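Local structure of argonaute (Methanocaldococcus jannaschii, 5G5S) at residues N669-Y674 against I686-K691; L661-T666 against G677-I682; I597-N602 against R681-I686. The protein uses short single-stranded DNA guides to bind and cut complementary target DNA, and may thereby defend the archaeon against invading genetic elements. All coordinates share one frame; numbering follows the deposited sequence.

Interaction 1 of 3, residues N669-Y674 against I686-K691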
loop_
_atom_site.group_PDB
_atom_site.type_symbol
_atom_site.label_atom_id
_atom_site.label_comp_id
_atom_site.label_asym_id
_atom_site.label_seq_id
_atom_site.Cartn_x
_atom_site.Cartn_y
_atom_site.Cartn_z
ATOM N N ASN A 669 -6.724 5.812 12.234
ATOM C CA ASN A 669 -5.371 5.315 12.386
ATOM C C ASN A 669 -4.979 4.982 13.842
ATOM O O ASN A 669 -5.190 5.788 14.748
ATOM C CB ASN A 669 -4.402 6.392 11.823
ATOM C CG ASN A 669 -2.980 5.935 11.684
ATOM O OD1 ASN A 669 -2.034 6.716 11.711
ATOM N ND2 ASN A 669 -2.798 4.663 11.464
ATOM N N TYR A 670 -4.365 3.801 14.031
ATOM C CA TYR A 670 -3.779 3.345 15.281
ATOM C C TYR A 670 -2.276 3.153 15.076
ATOM O O TYR A 670 -1.599 2.787 16.009
ATOM C CB TYR A 670 -4.454 2.071 15.796
ATOM C CG TYR A 670 -5.827 2.313 16.385
ATOM C CD1 TYR A 670 -5.984 2.646 17.730
ATOM C CD2 TYR A 670 -6.975 2.173 15.611
ATOM C CE1 TYR A 670 -7.246 2.851 18.283
ATOM C CE2 TYR A 670 -8.241 2.391 16.149
ATOM C CZ TYR A 670 -8.371 2.735 17.484
ATOM O OH TYR A 670 -9.619 2.944 18.016
ATOM N N SER A 671 -1.755 3.424 13.864
ATOM C CA SER A 671 -0.328 3.360 13.497
ATOM C C SER A 671 0.303 4.745 13.761
ATOM O O SER A 671 0.948 5.330 12.888
ATOM C CB SER A 671 -0.153 2.968 12.028
ATOM O OG SER A 671 -0.965 1.865 11.663
ATOM N N ALA A 672 0.081 5.262 14.973
ATOM C CA ALA A 672 0.535 6.566 15.432
ATOM C C ALA A 672 2.062 6.716 15.495
ATOM O O ALA A 672 2.566 7.833 15.365
ATOM C CB ALA A 672 -0.089 6.873 16.777
ATOM N N LEU A 673 2.788 5.598 15.668
ATOM C CA LEU A 673 4.254 5.573 15.751
ATOM C C LEU A 673 4.941 5.510 14.381
ATOM O O LEU A 673 6.114 5.874 14.281
ATOM C CB LEU A 673 4.725 4.406 16.632
ATOM C CG LEU A 673 4.409 4.474 18.124
ATOM C CD1 LEU A 673 4.356 3.081 18.720
ATOM C CD2 LEU A 673 5.421 5.357 18.871
ATOM N N TYR A 674 4.218 5.055 13.333
ATOM C CA TYR A 674 4.742 4.935 11.969
ATOM C C TYR A 674 4.230 6.026 11.030
ATOM O O TYR A 674 3.391 6.849 11.416
ATOM C CB TYR A 674 4.399 3.560 11.356
ATOM C CG TYR A 674 4.729 2.348 12.198
ATOM C CD1 TYR A 674 5.952 2.242 12.858
ATOM C CD2 TYR A 674 3.860 1.264 12.259
ATOM C CE1 TYR A 674 6.268 1.118 13.622
ATOM C CE2 TYR A 674 4.179 0.121 12.988
ATOM C CZ TYR A 674 5.376 0.058 13.686
ATOM O OH TYR A 674 5.682 -1.061 14.424
ATOM N N ILE A 686 -8.220 -0.270 3.418
ATOM C CA ILE A 686 -7.302 -0.762 2.385
ATOM C C ILE A 686 -5.846 -0.824 2.891
ATOM O O ILE A 686 -5.154 -1.809 2.622
ATOM C CB ILE A 686 -7.502 -0.083 0.986
ATOM C CG1 ILE A 686 -6.592 -0.716 -0.102
ATOM C CG2 ILE A 686 -7.376 1.454 1.047
ATOM C CD1 ILE A 686 -6.844 -0.285 -1.518
ATOM N N HIS A 687 -5.419 0.189 3.677
ATOM C CA HIS A 687 -4.085 0.266 4.295
ATOM C C HIS A 687 -3.789 -0.971 5.176
ATOM O O HIS A 687 -2.704 -1.537 5.089
ATOM C CB HIS A 687 -3.950 1.571 5.121
ATOM C CG HIS A 687 -2.725 1.636 5.977
ATOM N ND1 HIS A 687 -1.506 2.059 5.465
ATOM C CD2 HIS A 687 -2.565 1.333 7.287
ATOM C CE1 HIS A 687 -0.649 1.989 6.465
ATOM N NE2 HIS A 687 -1.234 1.544 7.580
ATOM N N TYR A 688 -4.745 -1.346 6.040
ATOM C CA TYR A 688 -4.607 -2.476 6.948
ATOM C C TYR A 688 -4.762 -3.832 6.258
ATOM O O TYR A 688 -4.121 -4.788 6.687
ATOM C CB TYR A 688 -5.491 -2.318 8.199
ATOM C CG TYR A 688 -5.000 -1.242 9.147
ATOM C CD1 TYR A 688 -3.699 -1.266 9.650
ATOM C CD2 TYR A 688 -5.859 -0.249 9.609
ATOM C CE1 TYR A 688 -3.251 -0.297 10.549
ATOM C CE2 TYR A 688 -5.425 0.721 10.511
ATOM C CZ TYR A 688 -4.115 0.701 10.968
ATOM O OH TYR A 688 -3.679 1.670 11.834
ATOM N N ALA A 689 -5.568 -3.909 5.175
ATOM C CA ALA A 689 -5.701 -5.125 4.363
ATOM C C ALA A 689 -4.319 -5.442 3.732
ATOM O O ALA A 689 -3.882 -6.599 3.745
ATOM C CB ALA A 689 -6.737 -4.930 3.265
ATOM N N ASP A 690 -3.632 -4.399 3.216
ATOM C CA ASP A 690 -2.308 -4.531 2.617
ATOM C C ASP A 690 -1.260 -4.961 3.653
ATOM O O ASP A 690 -0.447 -5.833 3.359
ATOM C CB ASP A 690 -1.890 -3.246 1.889
ATOM C CG ASP A 690 -0.523 -3.361 1.236
ATOM O OD1 ASP A 690 -0.367 -4.207 0.319
ATOM O OD2 ASP A 690 0.409 -2.657 1.682
ATOM N N LYS A 691 -1.316 -4.384 4.870
ATOM C CA LYS A 691 -0.424 -4.711 5.985
ATOM C C LYS A 691 -0.603 -6.163 6.477
ATOM O O LYS A 691 0.367 -6.776 6.934
ATOM C CB LYS A 691 -0.620 -3.714 7.141
ATOM C CG LYS A 691 0.226 -2.439 7.023
ATOM C CD LYS A 691 0.024 -1.556 8.249
ATOM C CE LYS A 691 1.197 -0.634 8.540
ATOM N NZ LYS A 691 0.852 0.431 9.536
#
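The hydroxyl of Y688, carried out from helix 684-697, ends against the loop 669-674, where S671 OG and Y670 N come to the edge of its ring, near the plane. OH takes the backbone N-H of Y670 at 3.1 Å, nearly straight at 164°, and is hydrogen-bonded to S671 OG, 2.7 Å from the Y688 OH, where either hydroxyl may be the donor. S671 centres an inverse gamma turn, and its OG lies beside the backbone N (chi1 -46°), turned toward the helix. The long, rigid tyrosine suits a separation in which the nearest CA atoms, those of N669 and Y688, are 9.5 Å apart.

One turn on, K691 runs out almost straight beyond CG, bringing its NZ to 3.1 Å from the S671 OG. At the edge of the Y674 ring, Y674 CD2 lies 4.1 Å from K691 NZ. The same NZ donates to H687 NE2 at 3.1 Å, tilted 19° from the imidazole plane, while H687 CD2 lies over the rim of one face of the Y688 ring. S671 interacts with guide DNA; the ammonium beside it would add positive charge there, consistent with a nearby nucleic acid.

Interaction 2 of 3, residues L661-T666 against G677-I682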
loop_
_atom_site.group_PDB
_atom_site.type_symbol
_atom_site.label_atom_id
_atom_site.label_comp_id
_atom_site.label_asym_id
_atom_site.label_seq_id
_atom_site.Cartn_x
_atom_site.Cartn_y
_atom_site.Cartn_z
ATOM N N LEU A 661 -15.242 11.249 2.736
ATOM C CA LEU A 661 -15.326 9.936 3.380
ATOM C C LEU A 661 -13.965 9.241 3.398
ATOM O O LEU A 661 -13.580 8.680 4.420
ATOM C CB LEU A 661 -16.383 9.035 2.695
ATOM C CG LEU A 661 -16.412 7.538 3.145
ATOM C CD1 LEU A 661 -16.731 7.404 4.617
ATOM C CD2 LEU A 661 -17.396 6.752 2.355
ATOM N N LEU A 662 -13.256 9.258 2.265
ATOM C CA LEU A 662 -11.939 8.636 2.130
ATOM C C LEU A 662 -10.930 9.309 3.021
ATOM O O LEU A 662 -10.156 8.611 3.685
ATOM C CB LEU A 662 -11.498 8.595 0.658
ATOM C CG LEU A 662 -12.392 7.745 -0.276
ATOM C CD1 LEU A 662 -11.917 7.828 -1.709
ATOM C CD2 LEU A 662 -12.512 6.302 0.194
ATOM N N TYR A 663 -10.989 10.673 3.102
ATOM C CA TYR A 663 -10.163 11.469 4.005
ATOM C C TYR A 663 -10.440 11.104 5.450
ATOM O O TYR A 663 -9.496 10.988 6.228
ATOM C CB TYR A 663 -10.380 12.989 3.810
ATOM C CG TYR A 663 -9.548 13.807 4.776
ATOM C CD1 TYR A 663 -8.163 13.871 4.653
ATOM C CD2 TYR A 663 -10.132 14.427 5.879
ATOM C CE1 TYR A 663 -7.384 14.584 5.569
ATOM C CE2 TYR A 663 -9.366 15.152 6.795
ATOM C CZ TYR A 663 -7.991 15.225 6.638
ATOM O OH TYR A 663 -7.225 15.940 7.533
ATOM N N ASP A 664 -11.725 10.964 5.821
ATOM C CA ASP A 664 -12.121 10.620 7.191
ATOM C C ASP A 664 -11.546 9.268 7.589
ATOM O O ASP A 664 -11.199 9.085 8.748
ATOM C CB ASP A 664 -13.659 10.565 7.338
ATOM C CG ASP A 664 -14.415 11.877 7.187
ATOM O OD1 ASP A 664 -13.763 12.948 7.196
ATOM O OD2 ASP A 664 -15.658 11.827 7.006
ATOM N N LEU A 665 -11.465 8.328 6.624
ATOM C CA LEU A 665 -10.936 6.981 6.837
ATOM C C LEU A 665 -9.422 6.937 7.010
ATOM O O LEU A 665 -8.934 6.009 7.635
ATOM C CB LEU A 665 -11.425 5.995 5.766
ATOM C CG LEU A 665 -12.926 5.674 5.777
ATOM C CD1 LEU A 665 -13.355 5.039 4.459
ATOM C CD2 LEU A 665 -13.299 4.774 6.948
ATOM N N THR A 666 -8.679 7.956 6.521
ATOM C CA THR A 666 -7.212 8.068 6.730
ATOM C C THR A 666 -6.931 8.479 8.210
ATOM O O THR A 666 -5.812 8.335 8.717
ATOM C CB THR A 666 -6.573 9.098 5.746
ATOM O OG1 THR A 666 -6.912 10.443 6.134
ATOM C CG2 THR A 666 -6.929 8.840 4.273
ATOM N N GLY A 677 3.403 11.615 10.022
ATOM C CA GLY A 677 2.483 12.282 10.934
ATOM C C GLY A 677 1.444 11.382 11.578
ATOM O O GLY A 677 1.678 10.188 11.801
ATOM N N ARG A 678 0.278 11.979 11.876
ATOM C CA ARG A 678 -0.861 11.363 12.558
ATOM C C ARG A 678 -1.795 10.537 11.659
ATOM O O ARG A 678 -2.253 9.474 12.084
ATOM C CB ARG A 678 -1.666 12.454 13.289
ATOM C CG ARG A 678 -2.514 11.942 14.441
ATOM C CD ARG A 678 -2.643 12.972 15.544
ATOM N NE ARG A 678 -1.352 13.256 16.172
ATOM C CZ ARG A 678 -0.823 12.546 17.165
ATOM N NH1 ARG A 678 -1.475 11.501 17.671
ATOM N NH2 ARG A 678 0.366 12.870 17.656
ATOM N N TYR A 679 -2.139 11.065 10.464
ATOM C CA TYR A 679 -3.089 10.432 9.543
ATOM C C TYR A 679 -2.409 9.641 8.427
ATOM O O TYR A 679 -1.241 9.893 8.120
ATOM C CB TYR A 679 -4.146 11.444 9.025
ATOM C CG TYR A 679 -4.575 12.479 10.053
ATOM C CD1 TYR A 679 -4.891 12.110 11.360
ATOM C CD2 TYR A 679 -4.680 13.825 9.715
ATOM C CE1 TYR A 679 -5.232 13.064 12.322
ATOM C CE2 TYR A 679 -5.039 14.786 10.664
ATOM C CZ TYR A 679 -5.315 14.400 11.968
ATOM O OH TYR A 679 -5.680 15.334 12.914
ATOM N N LEU A 680 -3.118 8.641 7.865
ATOM C CA LEU A 680 -2.566 7.773 6.818
ATOM C C LEU A 680 -2.609 8.414 5.443
ATOM O O LEU A 680 -3.375 9.343 5.232
ATOM C CB LEU A 680 -3.290 6.415 6.801
ATOM C CG LEU A 680 -3.258 5.602 8.099
ATOM C CD1 LEU A 680 -4.412 4.640 8.170
ATOM C CD2 LEU A 680 -1.923 4.913 8.295
ATOM N N ARG A 681 -1.789 7.921 4.507
ATOM C CA ARG A 681 -1.789 8.382 3.127
ATOM C C ARG A 681 -3.035 7.787 2.421
ATOM O O ARG A 681 -3.708 8.463 1.626
ATOM C CB ARG A 681 -0.505 7.926 2.397
ATOM C CG ARG A 681 -0.416 8.498 0.975
ATOM C CD ARG A 681 0.884 8.220 0.269
ATOM N NE ARG A 681 0.748 8.570 -1.146
ATOM C CZ ARG A 681 1.004 7.749 -2.161
ATOM N NH1 ARG A 681 1.463 6.522 -1.936
ATOM N NH2 ARG A 681 0.844 8.162 -3.411
ATOM N N ILE A 682 -3.319 6.509 2.714
ATOM C CA ILE A 682 -4.446 5.811 2.115
ATOM C C ILE A 682 -5.474 5.400 3.171
ATOM O O ILE A 682 -5.065 5.133 4.295
ATOM C CB ILE A 682 -4.030 4.678 1.119
ATOM C CG1 ILE A 682 -3.382 3.483 1.814
ATOM C CG2 ILE A 682 -3.201 5.201 -0.087
ATOM C CD1 ILE A 682 -3.629 2.211 1.068
#
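The carbonyl oxygen of Y663 is gripped twice by T666, once by its side chain and once by its backbone. T666 OG1 donates to Y663 O at 2.6 Å, and the backbone N of T666 reaches the same oxygen at 3.2 Å. T666 lies toward the C-terminal part of helix 656-666 in the PIWI domain, and its hydroxyl folds back onto the carbonyl three residues earlier. OG1 lies between the backbone N and the carbonyl carbon (chi1 73°), which brings it to Y663 O and leaves the methyl, CG2, to face the returning loop.

That loop, 677-682, passes close to T666 and joins it through one main-chain bond. L680 N donates to T666 O at 2.8 Å with an almost straight N-H (176°), coming in 26° off the carbonyl plane. The bond ties helix 656-666 to the chain that leads into helix 684-697. Around it the side chains of T666 and Y679 cross at about a right angle, and the CB of Y679 and the CB, CG and CD1 of L680 lie beside T666 O. The CA atoms of T666 and L680 are only 4.7 Å apart; a small side chain suits so close an approach, T666 CB lying 3.2 Å from L680 O. Its CG2 packs on the main chain at I682.

Y663 has CG anti to the backbone N, and although its CA-CB bond leaves the loop behind, the length of the ring brings the hydroxyl back to it; the ring also meets F309. R681 turns its guanidinium away, to K601 O. The Y663 OH lies obliquely to the Y679 ring, 4.0 Å from both its CD2 and CE2.

Interaction 3 of 3, residues I597-N602 against R681-I686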
loop_
_atom_site.group_PDB
_atom_site.type_symbol
_atom_site.label_atom_id
_atom_site.label_comp_id
_atom_site.label_asym_id
_atom_site.label_seq_id
_atom_site.Cartn_x
_atom_site.Cartn_y
_atom_site.Cartn_z
ATOM N N ILE A 597 -14.582 1.445 -5.688
ATOM C CA ILE A 597 -13.754 2.557 -6.104
ATOM C C ILE A 597 -12.304 2.057 -6.095
ATOM O O ILE A 597 -11.925 1.257 -5.236
ATOM C CB ILE A 597 -14.013 3.845 -5.268
ATOM C CG1 ILE A 597 -13.512 5.118 -6.032
ATOM C CG2 ILE A 597 -13.451 3.720 -3.833
ATOM C CD1 ILE A 597 -13.963 6.521 -5.516
ATOM N N SER A 598 -11.519 2.490 -7.079
ATOM C CA SER A 598 -10.115 2.124 -7.199
ATOM C C SER A 598 -9.265 3.193 -6.510
ATOM O O SER A 598 -9.446 4.386 -6.752
ATOM C CB SER A 598 -9.728 1.953 -8.665
ATOM O OG SER A 598 -8.326 1.830 -8.835
ATOM N N ILE A 599 -8.395 2.763 -5.594
ATOM C CA ILE A 599 -7.512 3.656 -4.848
ATOM C C ILE A 599 -6.098 3.242 -5.193
ATOM O O ILE A 599 -5.681 2.140 -4.861
ATOM C CB ILE A 599 -7.843 3.648 -3.328
ATOM C CG1 ILE A 599 -9.250 4.273 -3.096
ATOM C CG2 ILE A 599 -6.741 4.377 -2.499
ATOM C CD1 ILE A 599 -9.838 4.022 -1.794
ATOM N N ARG A 600 -5.396 4.095 -5.945
ATOM C CA ARG A 600 -4.038 3.810 -6.388
ATOM C C ARG A 600 -2.993 4.734 -5.763
ATOM O O ARG A 600 -2.933 5.933 -6.058
ATOM C CB ARG A 600 -3.959 3.749 -7.921
ATOM C CG ARG A 600 -4.851 2.643 -8.492
ATOM C CD ARG A 600 -4.641 2.423 -9.965
ATOM N NE ARG A 600 -3.527 1.517 -10.253
ATOM C CZ ARG A 600 -3.637 0.196 -10.358
ATOM N NH1 ARG A 600 -4.810 -0.396 -10.175
ATOM N NH2 ARG A 600 -2.573 -0.543 -10.632
ATOM N N LYS A 601 -2.188 4.156 -4.859
ATOM C CA LYS A 601 -1.099 4.838 -4.156
ATOM C C LYS A 601 0.071 5.094 -5.126
ATOM O O LYS A 601 0.782 6.081 -4.996
ATOM C CB LYS A 601 -0.651 4.028 -2.902
ATOM C CG LYS A 601 -0.198 2.590 -3.195
ATOM C CD LYS A 601 0.115 1.808 -1.920
ATOM C CE LYS A 601 0.001 0.310 -2.125
ATOM N NZ LYS A 601 -1.417 -0.142 -2.232
ATOM N N ASN A 602 0.232 4.215 -6.116
ATOM C CA ASN A 602 1.278 4.291 -7.127
ATOM C C ASN A 602 0.624 4.809 -8.378
ATOM O O ASN A 602 -0.219 4.135 -8.952
ATOM C CB ASN A 602 1.927 2.898 -7.349
ATOM C CG ASN A 602 2.496 2.271 -6.088
ATOM O OD1 ASN A 602 3.221 2.907 -5.306
ATOM N ND2 ASN A 602 2.181 0.998 -5.866
ATOM N N ARG A 681 -1.789 7.921 4.507
ATOM C CA ARG A 681 -1.789 8.382 3.127
ATOM C C ARG A 681 -3.035 7.787 2.421
ATOM O O ARG A 681 -3.708 8.463 1.626
ATOM C CB ARG A 681 -0.505 7.926 2.397
ATOM C CG ARG A 681 -0.416 8.498 0.975
ATOM C CD ARG A 681 0.884 8.220 0.269
ATOM N NE ARG A 681 0.748 8.570 -1.146
ATOM C CZ ARG A 681 1.004 7.749 -2.161
ATOM N NH1 ARG A 681 1.463 6.522 -1.936
ATOM N NH2 ARG A 681 0.844 8.162 -3.411
ATOM N N ILE A 682 -3.319 6.509 2.714
ATOM C CA ILE A 682 -4.446 5.811 2.115
ATOM C C ILE A 682 -5.474 5.400 3.171
ATOM O O ILE A 682 -5.065 5.133 4.295
ATOM C CB ILE A 682 -4.030 4.678 1.119
ATOM C CG1 ILE A 682 -3.382 3.483 1.814
ATOM C CG2 ILE A 682 -3.201 5.201 -0.087
ATOM C CD1 ILE A 682 -3.629 2.211 1.068
ATOM N N PRO A 683 -6.804 5.381 2.860
ATOM C CA PRO A 683 -7.808 5.002 3.880
ATOM C C PRO A 683 -7.475 3.745 4.690
ATOM O O PRO A 683 -7.016 2.775 4.124
ATOM C CB PRO A 683 -9.085 4.822 3.053
ATOM C CG PRO A 683 -8.911 5.720 1.900
ATOM C CD PRO A 683 -7.456 5.698 1.567
ATOM N N ALA A 684 -7.714 3.766 6.014
ATOM C CA ALA A 684 -7.429 2.639 6.919
ATOM C C ALA A 684 -7.926 1.225 6.480
ATOM O O ALA A 684 -7.121 0.298 6.572
ATOM C CB ALA A 684 -7.835 2.968 8.350
ATOM N N PRO A 685 -9.159 1.018 5.928
ATOM C CA PRO A 685 -9.546 -0.347 5.504
ATOM C C PRO A 685 -8.586 -1.006 4.501
ATOM O O PRO A 685 -8.157 -2.150 4.725
ATOM C CB PRO A 685 -10.956 -0.157 4.930
ATOM C CG PRO A 685 -11.457 1.096 5.576
ATOM C CD PRO A 685 -10.274 1.969 5.722
ATOM N N ILE A 686 -8.220 -0.270 3.418
ATOM C CA ILE A 686 -7.302 -0.762 2.385
ATOM C C ILE A 686 -5.846 -0.824 2.891
ATOM O O ILE A 686 -5.154 -1.809 2.622
ATOM C CB ILE A 686 -7.502 -0.083 0.986
ATOM C CG1 ILE A 686 -6.592 -0.716 -0.102
ATOM C CG2 ILE A 686 -7.376 1.454 1.047
ATOM C CD1 ILE A 686 -6.844 -0.285 -1.518
#
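In the RNase H-like fold of the PIWI domain, strand 593-600 of the central sheet packs against the start of helix 684-697, and I597-N602 meets R681-I686 where strand gives way to loop. I599 supplies most of the apolar pairs. Its CG1 branch lies beside the backbone N (chi1 -67°), so that CD1 reaches tip to tip toward the P683 ring, 4.2 Å from CG. Its CG2 lies 4.4 Å from the CG2 of I682, and the CD1 of I686 comes to 4.4 Å from its CB. I682 CG2 also packs on K601 CB at 4.0 Å. Beta-branched isoleucines and the ring of P683, at the N-cap of helix 684-697, suit this buried apolar junction.

At the strand's end the contact turns polar. R681, extended from CG to NE, delivers its guanidinium to K601 O: NH2 donates at 2.6 Å onto a lone pair in the carbonyl plane, and NH1 adds a weak bond at 3.2 Å. The carbonyls of N634 and P635 hold NE and NH2. K601 NZ forms a salt bridge with D572, an active-site residue by similarity. Fixing the lysine's backbone through R681 thus probably restrains the residue whose ammonium pairs with that carboxylate.

The three contacts surround the chain between helices 656-666 and 684-697. Interactions 2 and 3 are buried and share R681 and I682, which face strand 593-600 while the backbone just before them is tied to helix 656-666; L665 O and A684 N, 3.0 Å apart, probably add a bond between that helix and the start of helix 684-697. Interaction 1, only partly buried, uses the same helix 684-697 as interaction 3, but on the side of the Mid domain, and L680 packs against both N669 and H687. The chemistry changes accordingly: apolar packing with an arginine-carbonyl grip in interaction 3, main-chain bonding beside a threonine folded back on its own helix in interaction 2, and hydroxyl, imidazole and ammonium groups in interaction 1.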